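Local coordinates for protein sensor histidine kinase (Rhodopseudomonas palustris, PDB 3VA9) that probably works as a membrane-bound two-component sensor kinase that uses ATP to phosphorylate a protein histidine, represented here by its four-helix-bundle sensor domain, at residues V31-T36 / I54-A59; T36-F41 / A93-V98; T88-A93 / D119-R124. All coordinates share one frame; numbering follows the deposited sequence.

Interaction 1: V31-T36 / I54-A59; sequences VLEAET and IRARDA
Glu33 of helix 18-44 meets Ala56 of helix 47-70 through the base of its side chain: its CB lies 3.8 Å from Ala56 CB, with Glu33 CG at nearly the same distance. CG stands anti to the backbone N (chi1 -169°), and a bend at chi2 then leads the carboxylate away from the partner helix; the contact with Ala56 is made by Glu33 CB and CG. Ala34 and Ala56 form the nearest CA pair of the two segments, 5.1 Å apart. The Ala56 methyl presses on the backbone, 3.4 Å from Ala34 N, and lies 3.9 Å from Ala34 CB. Ala34 also packs against Tyr53 of helix 47-70 and against Met92 and Leu95 of helix 75-101. Glu35 points away from helix 47-70. Within 54-59, Arg57 swings its guanidinium off the interface to Asp58; Arg57 NH2 lies 3.2 Å from Asp58 OD1, which is met on its syn side and lies in the guanidinium plane. With the Glu33 carboxylate led away and Arg57 paired with Asp58, the contact itself is apolar, and the two helices of this hairpin are joined here by short-range van der Waals packing, their small side chains allowing the close approach.

Interaction 2: T36-F41 / A93-V98; sequences TSERGF and AQLGRV
Glu38 of helix 18-44 starts with CG anti to its own backbone nitrogen (chi1 165°), which carries the chain across to Leu95 and Val98 of helix 75-101. The Glu38 side chain crosses those of Leu95 and Val98 at about a right angle, and the bend at chi2 (-93°), well off a staggered value, brings the carboxylate to their methyls. Val98 offers CG1 from one turn further along helix 75-101, while Leu95 offers its CD2 branch.

The two carboxylate oxygens are divided between these residues. Glu38 OE1 lies 3.2 Å from Leu95 CD2, a tight fit for an oxygen and a methyl carbon. Glu38 OE2 lies 3.5 Å from Val98 CG1, and the same methyl is 3.8 Å from Glu38 CD. Lower on the chain, Glu38 CG comes within 4.0 Å of the backbone atom Leu95 O. The backbones stay well apart, with 6.8 Å between Glu38 CA and Leu95 CA, their nearest pair; the gap is bridged by the glutamate side chain from one helix and the Leu95 and Val98 methyls from the other. All three residues are buried, and within 93-98 the carboxylate oxygens meet methyl groups; such apolar surroundings might raise the pKa of the glutamate.

Several helices of the sensor domain converge here. Helix 106-116 approaches through Leu113, which touches Glu38, and Ile112, which touches Val98. Leu95 reaches Tyr53 of helix 47-70 and Ala34 of helix 18-44, and Val98 packs further along helix 18-44 on Leu42. The Glu38 side chain therefore lies between helix 18-44, which carries it, and helix 75-101, with the short helix 106-116 alongside.

Interaction 3: T88-A93 / D119-R124; sequences TDMRMA and DRLTER
Leu121, in the first turn of helix 121-142, packs on Met90 and Arg91 of helix 75-101, joining the last helix of the four-helix bundle to helix 75-101, with the short helix 106-116 between them in the chain. Just ahead of that turn, Asp119 contributes its carbonyl: Arg124 NH1 donates to Asp119 O at 3.1 Å, in the carbonyl plane and on a lone pair, tying the approach to the helix to its first turn. Arg120, at the N-cap position, accepts the backbone N-H of Arg124 through its carbonyl. Leu121 then sends its CD1 methyl against the other helix, 3.7 Å from Met90 CB and equally close to the backbone Arg91 N. Its CB lies 4.0 Å from Arg91 CD, where the aliphatic part of the arginine crosses the base of the leucine at a slant. At Thr122 the hydroxyl approaches the arginine head, with OG1 3.6 Å from Arg91 NE, a polar proximity rather than a hydrogen bond. The stronger partners of that head are Glu35 of helix 18-44, in a salt bridge to NH2, and Gln94, bonded to NH1; Thr122 also touches Glu35. Arg124 closes the turn with its guanidinium folded back on Leu121, whose CD2 lies 3.7 Å above the guanidinium plane, offset toward the rim.

All three contacts belong to the CHASE3 sensor domain, their centres 9 to 13 Å apart; interactions 1 and 3 lie about 7 Å from the centre of the chain and interaction 2 further out, about 12 Å. Interactions 1 and 2 share helix 18-44 and Thr36, and Leu95 CD1 packs on the backbone of Ala34 and Glu35 between them. Interactions 2 and 3 share helix 75-101 and Ala93. Along the chain, interaction 1 closes before interaction 3 opens, whereas interaction 2 crosses both. The salt bridge of Glu35 OE1 with Arg91 NH2 (2.8 Å) joins interactions 1 and 3. Together they tie helices 18-44, 47-70, 75-101 and 121-142 to one another within the helical bundle.

Interaction 1: V31-T36 / I54-A59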
ATOM      1  N   VAL A  31      -0.534  -2.755   2.691  1.00 29.73           N
ATOM      2  CA  VAL A  31      -0.553  -2.902   1.233  1.00 28.78           C
ATOM      3  C   VAL A  31      -0.665  -4.378   0.815  1.00 25.15           C
ATOM      4  O   VAL A  31      -1.449  -4.721  -0.067  1.00 29.42           O
ATOM      5  CB  VAL A  31       0.702  -2.275   0.592  1.00 37.72           C
ATOM      6  CG1 VAL A  31       0.832  -2.690  -0.861  1.00 41.65           C
ATOM      7  CG2 VAL A  31       0.654  -0.760   0.714  1.00 32.56           C
ATOM      8  N   LEU A  32       0.111  -5.244   1.465  1.00 30.14           N
ATOM      9  CA  LEU A  32       0.046  -6.688   1.211  1.00 36.04           C
ATOM     10  C   LEU A  32      -1.304  -7.252   1.601  1.00 27.03           C
ATOM     11  O   LEU A  32      -1.884  -8.051   0.876  1.00 32.78           O
ATOM     12  CB  LEU A  32       1.147  -7.431   1.970  1.00 31.46           C
ATOM     13  CG  LEU A  32       2.540  -7.155   1.417  1.00 34.92           C
ATOM     14  CD1 LEU A  32       3.620  -7.644   2.368  1.00 31.06           C
ATOM     15  CD2 LEU A  32       2.651  -7.810   0.055  1.00 34.79           C
ATOM     16  N   GLU A  33      -1.805  -6.816   2.750  1.00 24.82           N
ATOM     17  CA  GLU A  33      -3.105  -7.262   3.234  1.00 27.96           C
ATOM     18  C   GLU A  33      -4.254  -6.868   2.294  1.00 28.80           C
ATOM     19  O   GLU A  33      -5.192  -7.636   2.111  1.00 33.06           O
ATOM     20  CB  GLU A  33      -3.345  -6.754   4.658  1.00 31.02           C
ATOM     21  CG  GLU A  33      -4.546  -7.383   5.343  1.00 55.08           C
ATOM     22  CD  GLU A  33      -4.446  -8.902   5.427  1.00 70.74           C
ATOM     23  OE1 GLU A  33      -3.431  -9.405   5.953  1.00 76.64           O
ATOM     24  OE2 GLU A  33      -5.386  -9.593   4.974  1.00 71.83           O
ATOM     25  N   ALA A  34      -4.174  -5.684   1.685  1.00 24.25           N
ATOM     26  CA  ALA A  34      -5.193  -5.251   0.723  1.00 22.67           C
ATOM     27  C   ALA A  34      -5.162  -6.130  -0.525  1.00 27.28           C
ATOM     28  O   ALA A  34      -6.201  -6.560  -1.032  1.00 23.12           O
ATOM     29  CB  ALA A  34      -4.986  -3.780   0.345  1.00 22.19           C
ATOM     30  N   GLU A  35      -3.956  -6.389  -1.018  1.00 24.13           N
ATOM     31  CA  GLU A  35      -3.781  -7.249  -2.180  1.00 32.37           C
ATOM     32  C   GLU A  35      -4.241  -8.685  -1.914  1.00 29.13           C
ATOM     33  O   GLU A  35      -5.051  -9.237  -2.657  1.00 31.44           O
ATOM     34  CB  GLU A  35      -2.318  -7.247  -2.622  1.00 30.91           C
ATOM     35  CG  GLU A  35      -2.083  -7.985  -3.923  1.00 32.29           C
ATOM     36  CD  GLU A  35      -0.614  -8.124  -4.225  1.00 36.47           C
ATOM     37  OE1 GLU A  35      -0.077  -7.237  -4.911  1.00 32.74           O
ATOM     38  OE2 GLU A  35       0.004  -9.112  -3.765  1.00 37.76           O
ATOM     39  N   THR A  36      -3.736  -9.289  -0.846  1.00 25.36           N
ATOM     40  CA  THR A  36      -4.098 -10.665  -0.554  1.00 29.45           C
ATOM     41  C   THR A  36      -5.609 -10.804  -0.296  1.00 36.16           C
ATOM     42  O   THR A  36      -6.223 -11.797  -0.687  1.00 38.89           O
ATOM     43  CB  THR A  36      -3.272 -11.245   0.617  1.00 26.58           C
ATOM     44  OG1 THR A  36      -3.275 -12.675   0.534  1.00 31.30           O
ATOM     45  CG2 THR A  36      -3.851 -10.817   1.970  1.00 26.70           C
ATOM     46  N   ILE A  54     -11.185  -3.802   2.498  1.00 30.71           N
ATOM     47  CA  ILE A  54     -11.637  -2.490   2.980  1.00 38.47           C
ATOM     48  C   ILE A  54     -10.879  -2.053   4.237  1.00 35.51           C
ATOM     49  O   ILE A  54     -10.414  -0.918   4.326  1.00 32.00           O
ATOM     50  CB  ILE A  54     -13.163  -2.472   3.248  1.00 41.62           C
ATOM     51  CG1 ILE A  54     -13.935  -2.492   1.928  1.00 41.49           C
ATOM     52  CG2 ILE A  54     -13.574  -1.246   4.083  1.00 36.83           C
ATOM     53  CD1 ILE A  54     -15.378  -2.859   2.093  1.00 46.88           C
ATOM     54  N   ARG A  55     -10.735  -2.971   5.191  1.00 34.80           N
ATOM     55  CA  ARG A  55      -9.994  -2.687   6.417  1.00 36.67           C
ATOM     56  C   ARG A  55      -8.533  -2.313   6.141  1.00 35.11           C
ATOM     57  O   ARG A  55      -8.024  -1.320   6.672  1.00 35.38           O
ATOM     58  CB  ARG A  55     -10.066  -3.870   7.387  1.00 39.11           C
ATOM     59  CG  ARG A  55      -9.393  -3.584   8.718  1.00 50.26           C
ATOM     60  CD  ARG A  55      -9.342  -4.794   9.638  1.00 57.12           C
ATOM     61  NE  ARG A  55      -8.827  -4.405  10.949  1.00 70.70           N
ATOM     62  CZ  ARG A  55      -8.499  -5.248  11.925  1.00 72.98           C
ATOM     63  NH1 ARG A  55      -8.620  -6.559  11.756  1.00 68.68           N
ATOM     64  NH2 ARG A  55      -8.042  -4.775  13.076  1.00 72.13           N
ATOM     65  N   ALA A  56      -7.861  -3.104   5.311  1.00 25.77           N
ATOM     66  CA  ALA A  56      -6.476  -2.824   4.966  1.00 23.77           C
ATOM     67  C   ALA A  56      -6.351  -1.489   4.213  1.00 24.13           C
ATOM     68  O   ALA A  56      -5.450  -0.697   4.481  1.00 38.03           O
ATOM     69  CB  ALA A  56      -5.885  -3.973   4.144  1.00 31.56           C
ATOM     70  N   ARG A  57      -7.266  -1.237   3.286  1.00 30.69           N
ATOM     71  CA  ARG A  57      -7.293   0.041   2.576  1.00 41.37           C
ATOM     72  C   ARG A  57      -7.490   1.227   3.530  1.00 32.89           C
ATOM     73  O   ARG A  57      -6.812   2.247   3.420  1.00 34.27           O
ATOM     74  CB  ARG A  57      -8.396   0.039   1.515  1.00 40.65           C
ATOM     75  CG  ARG A  57      -8.432   1.294   0.666  1.00 41.84           C
ATOM     76  CD  ARG A  57      -9.800   1.471   0.039  1.00 45.87           C
ATOM     77  NE  ARG A  57     -10.816   1.699   1.064  1.00 54.69           N
ATOM     78  CZ  ARG A  57     -12.124   1.574   0.865  1.00 54.69           C
ATOM     79  NH1 ARG A  57     -12.579   1.206  -0.327  1.00 52.15           N
ATOM     80  NH2 ARG A  57     -12.976   1.808   1.857  1.00 49.09           N
ATOM     81  N   ASP A  58      -8.422   1.093   4.464  1.00 29.57           N
ATOM     82  CA  ASP A  58      -8.658   2.148   5.448  1.00 35.33           C
ATOM     83  C   ASP A  58      -7.446   2.324   6.375  1.00 38.70           C
ATOM     84  O   ASP A  58      -7.045   3.448   6.689  1.00 38.65           O
ATOM     85  CB  ASP A  58      -9.914   1.846   6.271  1.00 34.32           C
ATOM     86  CG  ASP A  58     -11.197   1.961   5.454  1.00 36.05           C
ATOM     87  OD1 ASP A  58     -11.166   2.584   4.376  1.00 39.98           O
ATOM     88  OD2 ASP A  58     -12.243   1.439   5.895  1.00 40.27           O
ATOM     89  N   ALA A  59      -6.858   1.206   6.794  1.00 33.61           N
ATOM     90  CA  ALA A  59      -5.711   1.231   7.693  1.00 34.61           C
ATOM     91  C   ALA A  59      -4.492   1.851   7.008  1.00 34.28           C
ATOM     92  O   ALA A  59      -3.734   2.609   7.617  1.00 40.34           O
ATOM     93  CB  ALA A  59      -5.399  -0.178   8.204  1.00 32.44           C
TER

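Interaction 2: T36-F41 / A93-V98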
ATOM      1  N   THR A  36      -3.736  -9.289  -0.846  1.00 25.36           N
ATOM      2  CA  THR A  36      -4.098 -10.665  -0.554  1.00 29.45           C
ATOM      3  C   THR A  36      -5.609 -10.804  -0.296  1.00 36.16           C
ATOM      4  O   THR A  36      -6.223 -11.797  -0.687  1.00 38.89           O
ATOM      5  CB  THR A  36      -3.272 -11.245   0.617  1.00 26.58           C
ATOM      6  OG1 THR A  36      -3.275 -12.675   0.534  1.00 31.30           O
ATOM      7  CG2 THR A  36      -3.851 -10.817   1.970  1.00 26.70           C
ATOM      8  N   SER A  37      -6.212  -9.800   0.335  1.00 30.04           N
ATOM      9  CA  SER A  37      -7.644  -9.855   0.626  1.00 30.16           C
ATOM     10  C   SER A  37      -8.470  -9.757  -0.652  1.00 27.03           C
ATOM     11  O   SER A  37      -9.443 -10.479  -0.823  1.00 33.11           O
ATOM     12  CB  SER A  37      -8.046  -8.760   1.612  1.00 24.81           C
ATOM     13  OG  SER A  37      -7.439  -9.000   2.859  1.00 31.13           O
ATOM     14  N   GLU A  38      -8.066  -8.867  -1.548  1.00 23.01           N
ATOM     15  CA  GLU A  38      -8.724  -8.735  -2.839  1.00 31.02           C
ATOM     16  C   GLU A  38      -8.644 -10.041  -3.634  1.00 27.97           C
ATOM     17  O   GLU A  38      -9.631 -10.489  -4.209  1.00 34.40           O
ATOM     18  CB  GLU A  38      -8.133  -7.557  -3.620  1.00 29.30           C
ATOM     19  CG  GLU A  38      -8.484  -7.538  -5.093  1.00 34.68           C
ATOM     20  CD  GLU A  38      -7.442  -8.239  -5.937  1.00 42.87           C
ATOM     21  OE1 GLU A  38      -6.321  -7.707  -6.034  1.00 42.30           O
ATOM     22  OE2 GLU A  38      -7.736  -9.320  -6.496  1.00 49.71           O
ATOM     23  N   ARG A  39      -7.472 -10.659  -3.650  1.00 21.69           N
ATOM     24  CA  ARG A  39      -7.312 -11.963  -4.300  1.00 25.65           C
ATOM     25  C   ARG A  39      -8.182 -13.032  -3.664  1.00 23.99           C
ATOM     26  O   ARG A  39      -8.795 -13.826  -4.362  1.00 32.34           O
ATOM     27  CB  ARG A  39      -5.848 -12.395  -4.292  1.00 25.99           C
ATOM     28  CG  ARG A  39      -5.001 -11.453  -5.093  1.00 30.31           C
ATOM     29  CD  ARG A  39      -3.572 -11.915  -5.229  1.00 29.06           C
ATOM     30  NE  ARG A  39      -2.862 -10.946  -6.053  1.00 27.44           N
ATOM     31  CZ  ARG A  39      -1.568 -10.984  -6.323  1.00 28.37           C
ATOM     32  NH1 ARG A  39      -0.808 -11.967  -5.840  1.00 26.72           N
ATOM     33  NH2 ARG A  39      -1.043 -10.041  -7.093  1.00 21.79           N
ATOM     34  N   GLY A  40      -8.244 -13.045  -2.339  1.00 27.71           N
ATOM     35  CA  GLY A  40      -9.105 -13.985  -1.635  1.00 27.71           C
ATOM     36  C   GLY A  40     -10.578 -13.814  -1.990  1.00 32.11           C
ATOM     37  O   GLY A  40     -11.310 -14.802  -2.110  1.00 36.27           O
ATOM     38  N   PHE A  41     -11.009 -12.562  -2.171  1.00 29.32           N
ATOM     39  CA  PHE A  41     -12.394 -12.240  -2.548  1.00 30.26           C
ATOM     40  C   PHE A  41     -12.725 -12.710  -3.963  1.00 30.15           C
ATOM     41  O   PHE A  41     -13.788 -13.295  -4.198  1.00 29.14           O
ATOM     42  CB  PHE A  41     -12.651 -10.730  -2.425  1.00 31.21           C
ATOM     43  CG  PHE A  41     -14.055 -10.303  -2.808  1.00 37.31           C
ATOM     44  CD1 PHE A  41     -15.165 -10.883  -2.204  1.00 22.84           C
ATOM     45  CD2 PHE A  41     -14.259  -9.304  -3.753  1.00 32.74           C
ATOM     46  CE1 PHE A  41     -16.457 -10.483  -2.545  1.00 29.42           C
ATOM     47  CE2 PHE A  41     -15.545  -8.893  -4.093  1.00 34.93           C
ATOM     48  CZ  PHE A  41     -16.648  -9.485  -3.486  1.00 31.24           C
ATOM     49  N   ALA A  93      -6.184   2.109  -6.402  1.00 26.45           N
ATOM     50  CA  ALA A  93      -7.168   2.299  -7.464  1.00 24.42           C
ATOM     51  C   ALA A  93      -7.209   1.075  -8.363  1.00 24.73           C
ATOM     52  O   ALA A  93      -8.263   0.697  -8.853  1.00 27.95           O
ATOM     53  CB  ALA A  93      -6.867   3.560  -8.283  1.00 28.60           C
ATOM     54  N   GLN A  94      -6.054   0.453  -8.583  1.00 26.98           N
ATOM     55  CA  GLN A  94      -6.007  -0.802  -9.336  1.00 35.29           C
ATOM     56  C   GLN A  94      -6.796  -1.939  -8.656  1.00 26.57           C
ATOM     57  O   GLN A  94      -7.662  -2.550  -9.272  1.00 29.64           O
ATOM     58  CB  GLN A  94      -4.555  -1.243  -9.584  1.00 31.19           C
ATOM     59  CG  GLN A  94      -3.763  -0.317 -10.488  1.00 28.85           C
ATOM     60  CD  GLN A  94      -2.449  -0.945 -10.933  1.00 32.92           C
ATOM     61  OE1 GLN A  94      -1.799  -1.664 -10.174  1.00 27.47           O
ATOM     62  NE2 GLN A  94      -2.060  -0.677 -12.170  1.00 28.04           N
ATOM     63  N   LEU A  95      -6.465  -2.227  -7.399  1.00 27.84           N
ATOM     64  CA  LEU A  95      -7.136  -3.272  -6.617  1.00 28.45           C
ATOM     65  C   LEU A  95      -8.642  -3.031  -6.473  1.00 30.00           C
ATOM     66  O   LEU A  95      -9.445  -3.956  -6.604  1.00 27.54           O
ATOM     67  CB  LEU A  95      -6.517  -3.355  -5.217  1.00 28.25           C
ATOM     68  CG  LEU A  95      -5.023  -3.660  -5.108  1.00 24.30           C
ATOM     69  CD1 LEU A  95      -4.590  -3.721  -3.640  1.00 21.77           C
ATOM     70  CD2 LEU A  95      -4.670  -4.971  -5.843  1.00 22.83           C
ATOM     71  N   GLY A  96      -9.012  -1.781  -6.200  1.00 29.11           N
ATOM     72  CA  GLY A  96     -10.409  -1.404  -6.024  1.00 19.72           C
ATOM     73  C   GLY A  96     -11.228  -1.667  -7.274  1.00 30.82           C
ATOM     74  O   GLY A  96     -12.405  -2.015  -7.192  1.00 34.15           O
ATOM     75  N   ARG A  97     -10.609  -1.509  -8.438  1.00 31.48           N
ATOM     76  CA  ARG A  97     -11.301  -1.765  -9.702  1.00 29.46           C
ATOM     77  C   ARG A  97     -11.535  -3.268  -9.876  1.00 32.91           C
ATOM     78  O   ARG A  97     -12.602  -3.693 -10.312  1.00 43.76           O
ATOM     79  CB  ARG A  97     -10.493  -1.195 -10.875  1.00 27.35           C
ATOM     80  CG  ARG A  97     -11.064  -1.455 -12.271  1.00 41.50           C
ATOM     81  CD  ARG A  97     -12.499  -0.937 -12.428  1.00 47.02           C
ATOM     82  NE  ARG A  97     -12.725   0.319 -11.719  1.00 37.85           N
ATOM     83  CZ  ARG A  97     -13.925   0.739 -11.316  1.00 46.81           C
ATOM     84  NH1 ARG A  97     -14.999   0.003 -11.564  1.00 44.51           N
ATOM     85  NH2 ARG A  97     -14.052   1.889 -10.662  1.00 50.29           N
ATOM     86  N   VAL A  98     -10.525  -4.061  -9.529  1.00 26.27           N
ATOM     87  CA  VAL A  98     -10.617  -5.511  -9.585  1.00 28.59           C
ATOM     88  C   VAL A  98     -11.673  -6.028  -8.604  1.00 29.23           C
ATOM     89  O   VAL A  98     -12.451  -6.918  -8.932  1.00 31.74           O
ATOM     90  CB  VAL A  98      -9.283  -6.160  -9.212  1.00 34.67           C
ATOM     91  CG1 VAL A  98      -9.449  -7.668  -9.111  1.00 37.86           C
ATOM     92  CG2 VAL A  98      -8.194  -5.783 -10.218  1.00 33.08           C
TER

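Interaction 3: T88-A93 / D119-R124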
ATOM      1  N   THR A  88       0.964   4.361  -3.751  1.00 27.69           N
ATOM      2  CA  THR A  88      -0.062   3.574  -3.058  1.00 20.85           C
ATOM      3  C   THR A  88      -1.479   3.954  -3.511  1.00 23.90           C
ATOM      4  O   THR A  88      -2.352   3.096  -3.582  1.00 27.96           O
ATOM      5  CB  THR A  88       0.071   3.619  -1.506  1.00 20.58           C
ATOM      6  OG1 THR A  88      -0.090   4.959  -1.033  1.00 27.66           O
ATOM      7  CG2 THR A  88       1.423   3.102  -1.063  1.00 21.06           C
ATOM      8  N   ASP A  89      -1.701   5.232  -3.832  1.00 26.50           N
ATOM      9  CA  ASP A  89      -2.978   5.657  -4.414  1.00 27.49           C
ATOM     10  C   ASP A  89      -3.259   5.000  -5.783  1.00 32.51           C
ATOM     11  O   ASP A  89      -4.373   4.543  -6.050  1.00 32.73           O
ATOM     12  CB  ASP A  89      -3.059   7.192  -4.527  1.00 31.36           C
ATOM     13  CG  ASP A  89      -3.480   7.875  -3.216  1.00 36.69           C
ATOM     14  OD1 ASP A  89      -3.581   7.203  -2.163  1.00 36.41           O
ATOM     15  OD2 ASP A  89      -3.711   9.103  -3.243  1.00 37.50           O
ATOM     16  N   MET A  90      -2.256   4.953  -6.652  1.00 31.60           N
ATOM     17  CA  MET A  90      -2.421   4.274  -7.935  1.00 30.08           C
ATOM     18  C   MET A  90      -2.669   2.771  -7.741  1.00 24.10           C
ATOM     19  O   MET A  90      -3.478   2.179  -8.436  1.00 28.68           O
ATOM     20  CB  MET A  90      -1.200   4.497  -8.831  1.00 27.73           C
ATOM     21  CG  MET A  90      -0.881   5.969  -9.114  1.00 35.86           C
ATOM     22  SD  MET A  90       0.696   6.183  -9.982  1.00 37.06           S
ATOM     23  CE  MET A  90       0.369   5.216 -11.446  1.00 32.11           C
ATOM     24  N   ARG A  91      -1.964   2.162  -6.796  1.00 22.35           N
ATOM     25  CA  ARG A  91      -2.107   0.729  -6.539  1.00 28.62           C
ATOM     26  C   ARG A  91      -3.493   0.410  -5.981  1.00 29.55           C
ATOM     27  O   ARG A  91      -4.170  -0.502  -6.459  1.00 29.24           O
ATOM     28  CB  ARG A  91      -1.017   0.231  -5.581  1.00 16.16           C
ATOM     29  CG  ARG A  91      -1.065  -1.279  -5.321  1.00 22.30           C
ATOM     30  CD  ARG A  91      -1.155  -2.069  -6.640  1.00 25.50           C
ATOM     31  NE  ARG A  91      -0.986  -3.508  -6.431  1.00 23.06           N
ATOM     32  CZ  ARG A  91      -1.361  -4.445  -7.295  1.00 26.43           C
ATOM     33  NH1 ARG A  91      -1.926  -4.102  -8.442  1.00 28.33           N
ATOM     34  NH2 ARG A  91      -1.166  -5.730  -7.013  1.00 27.47           N
ATOM     35  N   MET A  92      -3.917   1.171  -4.975  1.00 24.70           N
ATOM     36  CA  MET A  92      -5.265   1.008  -4.421  1.00 31.68           C
ATOM     37  C   MET A  92      -6.370   1.186  -5.463  1.00 29.89           C
ATOM     38  O   MET A  92      -7.376   0.492  -5.423  1.00 31.53           O
ATOM     39  CB  MET A  92      -5.497   1.952  -3.235  1.00 28.98           C
ATOM     40  CG  MET A  92      -4.646   1.615  -2.003  1.00 29.34           C
ATOM     41  SD  MET A  92      -4.849  -0.081  -1.390  1.00 42.84           S
ATOM     42  CE  MET A  92      -3.254  -0.785  -1.805  1.00 37.87           C
ATOM     43  N   ALA A  93      -6.184   2.109  -6.402  1.00 26.45           N
ATOM     44  CA  ALA A  93      -7.168   2.299  -7.464  1.00 24.42           C
ATOM     45  C   ALA A  93      -7.209   1.075  -8.363  1.00 24.73           C
ATOM     46  O   ALA A  93      -8.263   0.697  -8.853  1.00 27.95           O
ATOM     47  CB  ALA A  93      -6.867   3.560  -8.283  1.00 28.60           C
ATOM     48  N   ASP A 119       2.470  -2.177 -14.600  1.00 46.57           N
ATOM     49  CA  ASP A 119       2.898  -0.947 -13.946  1.00 35.09           C
ATOM     50  C   ASP A 119       3.889  -1.211 -12.815  1.00 36.45           C
ATOM     51  O   ASP A 119       4.588  -0.300 -12.379  1.00 42.83           O
ATOM     52  CB  ASP A 119       1.686  -0.156 -13.445  1.00 38.79           C
ATOM     53  CG  ASP A 119       0.749   0.240 -14.570  1.00 51.06           C
ATOM     54  OD1 ASP A 119       1.157   1.059 -15.423  1.00 58.94           O
ATOM     55  OD2 ASP A 119      -0.387  -0.276 -14.608  1.00 49.09           O
ATOM     56  N   ARG A 120       3.937  -2.458 -12.344  1.00 41.60           N
ATOM     57  CA  ARG A 120       4.905  -2.879 -11.332  1.00 47.83           C
ATOM     58  C   ARG A 120       4.811  -2.029 -10.062  1.00 45.76           C
ATOM     59  O   ARG A 120       5.803  -1.813  -9.363  1.00 40.74           O
ATOM     60  CB  ARG A 120       6.329  -2.823 -11.896  1.00 53.75           C
ATOM     61  CG  ARG A 120       6.576  -3.732 -13.096  1.00 64.71           C
ATOM     62  CD  ARG A 120       7.946  -3.447 -13.711  1.00 80.54           C
ATOM     63  NE  ARG A 120       8.218  -4.257 -14.898  1.00 99.11           N
ATOM     64  CZ  ARG A 120       9.289  -4.110 -15.676  1.00109.03           C
ATOM     65  NH1 ARG A 120      10.192  -3.178 -15.396  1.00111.45           N
ATOM     66  NH2 ARG A 120       9.460  -4.891 -16.735  1.00109.51           N
ATOM     67  N   LEU A 121       3.610  -1.551  -9.771  1.00 42.35           N
ATOM     68  CA  LEU A 121       3.397  -0.686  -8.620  1.00 40.78           C
ATOM     69  C   LEU A 121       3.856  -1.340  -7.319  1.00 43.70           C
ATOM     70  O   LEU A 121       4.342  -0.664  -6.409  1.00 43.64           O
ATOM     71  CB  LEU A 121       1.928  -0.270  -8.548  1.00 33.12           C
ATOM     72  CG  LEU A 121       1.610   0.793  -9.602  1.00 32.11           C
ATOM     73  CD1 LEU A 121       0.100   1.096  -9.699  1.00 24.63           C
ATOM     74  CD2 LEU A 121       2.421   2.041  -9.300  1.00 28.78           C
ATOM     75  N   THR A 122       3.713  -2.659  -7.249  1.00 39.87           N
ATOM     76  CA  THR A 122       4.138  -3.429  -6.083  1.00 46.54           C
ATOM     77  C   THR A 122       5.654  -3.345  -5.853  1.00 41.32           C
ATOM     78  O   THR A 122       6.111  -3.040  -4.754  1.00 43.16           O
ATOM     79  CB  THR A 122       3.713  -4.898  -6.226  1.00 59.04           C
ATOM     80  OG1 THR A 122       2.283  -4.978  -6.212  1.00 59.68           O
ATOM     81  CG2 THR A 122       4.277  -5.736  -5.086  1.00 66.08           C
ATOM     82  N   GLU A 123       6.429  -3.612  -6.894  1.00 46.26           N
ATOM     83  CA  GLU A 123       7.875  -3.460  -6.823  1.00 54.63           C
ATOM     84  C   GLU A 123       8.233  -2.022  -6.473  1.00 52.91           C
ATOM     85  O   GLU A 123       9.098  -1.774  -5.633  1.00 48.07           O
ATOM     86  CB  GLU A 123       8.529  -3.836  -8.158  1.00 64.57           C
ATOM     87  CG  GLU A 123       8.421  -5.313  -8.536  1.00 74.88           C
ATOM     88  CD  GLU A 123       7.073  -5.687  -9.139  1.00 79.77           C
ATOM     89  OE1 GLU A 123       6.208  -4.799  -9.302  1.00 78.76           O
ATOM     90  OE2 GLU A 123       6.884  -6.879  -9.457  1.00 80.63           O
ATOM     91  N   ARG A 124       7.563  -1.077  -7.130  1.00 49.53           N
ATOM     92  CA  ARG A 124       7.880   0.338  -6.970  1.00 39.82           C
ATOM     93  C   ARG A 124       7.580   0.823  -5.554  1.00 41.89           C
ATOM     94  O   ARG A 124       8.334   1.616  -4.985  1.00 41.52           O
ATOM     95  CB  ARG A 124       7.152   1.176  -8.022  1.00 41.14           C
ATOM     96  CG  ARG A 124       7.729   1.021  -9.426  1.00 36.96           C
ATOM     97  CD  ARG A 124       6.744   1.445 -10.496  1.00 34.61           C
ATOM     98  NE  ARG A 124       6.556   2.890 -10.557  1.00 43.27           N
ATOM     99  CZ  ARG A 124       5.636   3.486 -11.311  1.00 39.16           C
ATOM    100  NH1 ARG A 124       4.810   2.753 -12.046  1.00 40.88           N
ATOM    101  NH2 ARG A 124       5.531   4.808 -11.319  1.00 34.53           N
TER